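Local coordinates for protein kojibiose phosphorylase (Gut metagenome, PDB 6W0P) that belongs to glycoside hydrolase family 65, whose members join an N-terminal beta-sandwich domain to a central helical catalytic domain, at residues N61-Y66 / F84-V89. Numbering follows the deposited sequence.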
ATOM      1  N   ASN A  61      13.962 -26.472  -7.292  1.00 32.80           N
ATOM      2  CA  ASN A  61      14.435 -25.471  -6.304  1.00 33.07           C
ATOM      3  C   ASN A  61      15.323 -24.474  -7.057  1.00 34.14           C
ATOM      4  O   ASN A  61      16.348 -24.922  -7.617  1.00 35.36           O
ATOM      5  CB  ASN A  61      15.135 -26.188  -5.150  1.00 32.94           C
ATOM      6  CG  ASN A  61      15.104 -25.443  -3.833  1.00 32.68           C
ATOM      7  OD1 ASN A  61      15.463 -24.266  -3.770  1.00 32.75           O
ATOM      8  ND2 ASN A  61      14.704 -26.137  -2.777  1.00 31.78           N
ATOM      9  N   GLY A  62      14.932 -23.197  -7.121  1.00 33.91           N
ATOM     10  CA  GLY A  62      15.763 -22.117  -7.701  1.00 34.67           C
ATOM     11  C   GLY A  62      15.446 -21.846  -9.168  1.00 35.17           C
ATOM     12  O   GLY A  62      16.109 -21.000  -9.777  1.00 35.48           O
ATOM     13  N   ILE A  63      14.472 -22.556  -9.736  1.00 35.59           N
ATOM     14  CA  ILE A  63      13.969 -22.300 -11.110  1.00 35.55           C
ATOM     15  C   ILE A  63      12.744 -21.398 -10.971  1.00 34.88           C
ATOM     16  O   ILE A  63      11.746 -21.846 -10.408  1.00 35.05           O
ATOM     17  CB  ILE A  63      13.657 -23.604 -11.855  1.00 35.51           C
ATOM     18  CG1 ILE A  63      14.941 -24.341 -12.243  1.00 36.44           C
ATOM     19  CG2 ILE A  63      12.775 -23.324 -13.053  1.00 35.83           C
ATOM     20  CD1 ILE A  63      15.903 -23.552 -13.129  1.00 36.58           C
ATOM     21  N   TYR A  64      12.871 -20.156 -11.419  1.00 34.85           N
ATOM     22  CA  TYR A  64      11.988 -19.044 -11.017  1.00 35.55           C
ATOM     23  C   TYR A  64      11.871 -18.071 -12.183  1.00 38.04           C
ATOM     24  O   TYR A  64      12.744 -18.093 -13.099  1.00 39.51           O
ATOM     25  CB  TYR A  64      12.559 -18.364  -9.774  1.00 35.24           C
ATOM     26  CG  TYR A  64      13.661 -17.379 -10.050  1.00 35.10           C
ATOM     27  CD1 TYR A  64      14.978 -17.785 -10.182  1.00 35.55           C
ATOM     28  CD2 TYR A  64      13.381 -16.030 -10.189  1.00 35.27           C
ATOM     29  CE1 TYR A  64      15.985 -16.874 -10.461  1.00 35.60           C
ATOM     30  CE2 TYR A  64      14.374 -15.107 -10.458  1.00 35.00           C
ATOM     31  CZ  TYR A  64      15.680 -15.529 -10.602  1.00 35.27           C
ATOM     32  OH  TYR A  64      16.652 -14.603 -10.855  1.00 35.30           O
ATOM     33  N   GLU A  65      10.811 -17.266 -12.152  1.00 38.47           N
ATOM     34  CA  GLU A  65      10.585 -16.144 -13.089  1.00 39.31           C
ATOM     35  C   GLU A  65      10.124 -14.918 -12.298  1.00 38.07           C
ATOM     36  O   GLU A  65       9.670 -15.075 -11.137  1.00 36.77           O
ATOM     37  CB  GLU A  65       9.533 -16.489 -14.149  1.00 40.44           C
ATOM     38  CG  GLU A  65      10.125 -16.732 -15.520  1.00 42.24           C
ATOM     39  CD  GLU A  65      11.111 -15.677 -15.983  1.00 42.71           C
ATOM     40  OE1 GLU A  65      12.156 -16.062 -16.526  1.00 43.93           O
ATOM     41  OE2 GLU A  65      10.836 -14.481 -15.781  1.00 45.46           O
ATOM     42  N   TYR A  66      10.177 -13.763 -12.961  1.00 37.30           N
ATOM     43  CA  TYR A  66       9.625 -12.481 -12.471  1.00 36.70           C
ATOM     44  C   TYR A  66       8.167 -12.336 -12.917  1.00 36.90           C
ATOM     45  O   TYR A  66       7.719 -13.010 -13.876  1.00 36.29           O
ATOM     46  CB  TYR A  66      10.505 -11.344 -12.969  1.00 36.73           C
ATOM     47  CG  TYR A  66      11.835 -11.225 -12.277  1.00 36.19           C
ATOM     48  CD1 TYR A  66      11.937 -10.610 -11.035  1.00 36.23           C
ATOM     49  CD2 TYR A  66      12.997 -11.686 -12.868  1.00 36.09           C
ATOM     50  CE1 TYR A  66      13.157 -10.469 -10.391  1.00 36.30           C
ATOM     51  CE2 TYR A  66      14.228 -11.542 -12.244  1.00 36.41           C
ATOM     52  CZ  TYR A  66      14.309 -10.938 -11.000  1.00 36.73           C
ATOM     53  OH  TYR A  66      15.512 -10.792 -10.369  1.00 37.43           O
ATOM     54  N   PHE A  84       8.993 -15.790  -8.291  1.00 34.69           N
ATOM     55  CA  PHE A  84       8.317 -17.030  -7.828  1.00 34.74           C
ATOM     56  C   PHE A  84       8.937 -18.250  -8.523  1.00 34.58           C
ATOM     57  O   PHE A  84       9.367 -18.120  -9.686  1.00 35.03           O
ATOM     58  CB  PHE A  84       6.806 -16.898  -8.063  1.00 34.50           C
ATOM     59  CG  PHE A  84       6.430 -16.222  -9.359  1.00 34.67           C
ATOM     60  CD1 PHE A  84       6.417 -16.927 -10.552  1.00 35.00           C
ATOM     61  CD2 PHE A  84       6.097 -14.877  -9.388  1.00 34.70           C
ATOM     62  CE1 PHE A  84       6.088 -16.303 -11.748  1.00 35.54           C
ATOM     63  CE2 PHE A  84       5.771 -14.253 -10.582  1.00 35.10           C
ATOM     64  CZ  PHE A  84       5.781 -14.964 -11.763  1.00 35.61           C
ATOM     65  N   THR A  85       8.978 -19.377  -7.804  1.00 34.19           N
ATOM     66  CA  THR A  85       9.298 -20.750  -8.293  1.00 33.73           C
ATOM     67  C   THR A  85       8.192 -21.165  -9.259  1.00 33.49           C
ATOM     68  O   THR A  85       7.026 -21.016  -8.891  1.00 32.58           O
ATOM     69  CB  THR A  85       9.435 -21.715  -7.111  1.00 34.20           C
ATOM     70  OG1 THR A  85      10.309 -21.130  -6.147  1.00 34.43           O
ATOM     71  CG2 THR A  85      10.003 -23.067  -7.476  1.00 34.96           C
ATOM     72  N   ILE A  86       8.542 -21.610 -10.468  1.00 33.58           N
ATOM     73  CA  ILE A  86       7.547 -21.771 -11.574  1.00 33.33           C
ATOM     74  C   ILE A  86       7.219 -23.257 -11.776  1.00 32.59           C
ATOM     75  O   ILE A  86       8.109 -24.127 -11.686  1.00 31.47           O
ATOM     76  CB  ILE A  86       8.022 -21.087 -12.869  1.00 33.91           C
ATOM     77  CG1 ILE A  86       9.443 -21.508 -13.248  1.00 34.79           C
ATOM     78  CG2 ILE A  86       7.895 -19.578 -12.746  1.00 34.11           C
ATOM     79  CD1 ILE A  86       9.890 -21.042 -14.613  1.00 35.65           C
ATOM     80  N   ASN A  87       5.942 -23.530 -12.005  1.00 32.23           N
ATOM     81  CA  ASN A  87       5.480 -24.839 -12.507  1.00 32.04           C
ATOM     82  C   ASN A  87       6.355 -25.146 -13.722  1.00 32.81           C
ATOM     83  O   ASN A  87       6.561 -24.230 -14.591  1.00 31.90           O
ATOM     84  CB  ASN A  87       3.986 -24.807 -12.816  1.00 31.88           C
ATOM     85  CG  ASN A  87       3.385 -26.183 -12.979  1.00 31.93           C
ATOM     86  OD1 ASN A  87       4.061 -27.189 -12.730  1.00 31.08           O
ATOM     87  ND2 ASN A  87       2.144 -26.220 -13.470  1.00 31.55           N
ATOM     88  N   SER A  88       6.906 -26.356 -13.748  1.00 32.90           N
ATOM     89  CA  SER A  88       7.881 -26.813 -14.767  1.00 33.49           C
ATOM     90  C   SER A  88       7.379 -28.108 -15.393  1.00 33.51           C
ATOM     91  O   SER A  88       6.237 -28.523 -15.120  1.00 32.78           O
ATOM     92  CB  SER A  88       9.246 -26.983 -14.156  1.00 33.85           C
ATOM     93  OG  SER A  88       9.621 -25.809 -13.467  1.00 34.38           O
ATOM     94  N   VAL A  89       8.230 -28.740 -16.184  1.00 34.16           N
ATOM     95  CA  VAL A  89       7.827 -29.879 -17.044  1.00 35.10           C
ATOM     96  C   VAL A  89       7.034 -30.888 -16.208  1.00 34.40           C
ATOM     97  O   VAL A  89       7.554 -31.402 -15.205  1.00 34.31           O
ATOM     98  CB  VAL A  89       9.051 -30.489 -17.753  1.00 36.49           C
ATOM     99  CG1 VAL A  89      10.142 -30.930 -16.778  1.00 36.55           C
ATOM    100  CG2 VAL A  89       8.646 -31.619 -18.690  1.00 37.32           C
TER
HETATM  101  O   HOH W   1      12.550 -22.716  -5.279  1.00 32.96           O
HETATM  102  O   HOH W   2      10.385 -24.570 -10.416  1.00 33.69           O
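A short two-stranded antiparallel ribbon in the N-terminal domain joins strand 64-66 to strand 83-85, with Tyr64 opposite Thr85 and Glu65 opposite Phe84. Glu65 and Phe84 form the hydrogen-bonded pair. Glu65 N donates a hydrogen bond to Phe84 O at 3.0 Å, and Phe84 N donates one to Glu65 O at 3.0 Å. Past the non-hydrogen-bonded pair, Ile86 N reaches Ile63 O at 3.2 Å.

The Phe84 ring lies back across the partner strand. Its CG sits between the backbone N and the carbonyl carbon (chi1 39°), which brings one face over Glu65 O, 3.6 Å from the ring plane and above its centre. CZ also meets Tyr66 O at 3.5 Å. On the same side of the ribbon, CG2 of Ile86 packs on CB of Glu65. The other branch of Ile86 meets Ile63, with CG1 3.8 Å from Ile63 CG2, and Trp186 of strand 186-194 touches both isoleucines. The bent Glu65 chain turns OE2 back to Tyr66 N, while OE1 accepts from Thr206 N and Thr207 N.

Two waters also bridge the segments. One links Gly62 N to Thr85 OG1; the other lies between Ile63 O and Ile86 O, with more acceptors within reach than it has protons. Tyr64 OH bonds to Asn402 ND2 and Thr85 OG1 to Ser345 O, which ties the ribbon to the central catalytic domain. The Ile86 N to Ile63 O bond carries the pairing past the strand ends. The buried Glu65 carboxylate accepts hydrogen bonds from three backbone N-H groups, which would probably stabilise its negative charge.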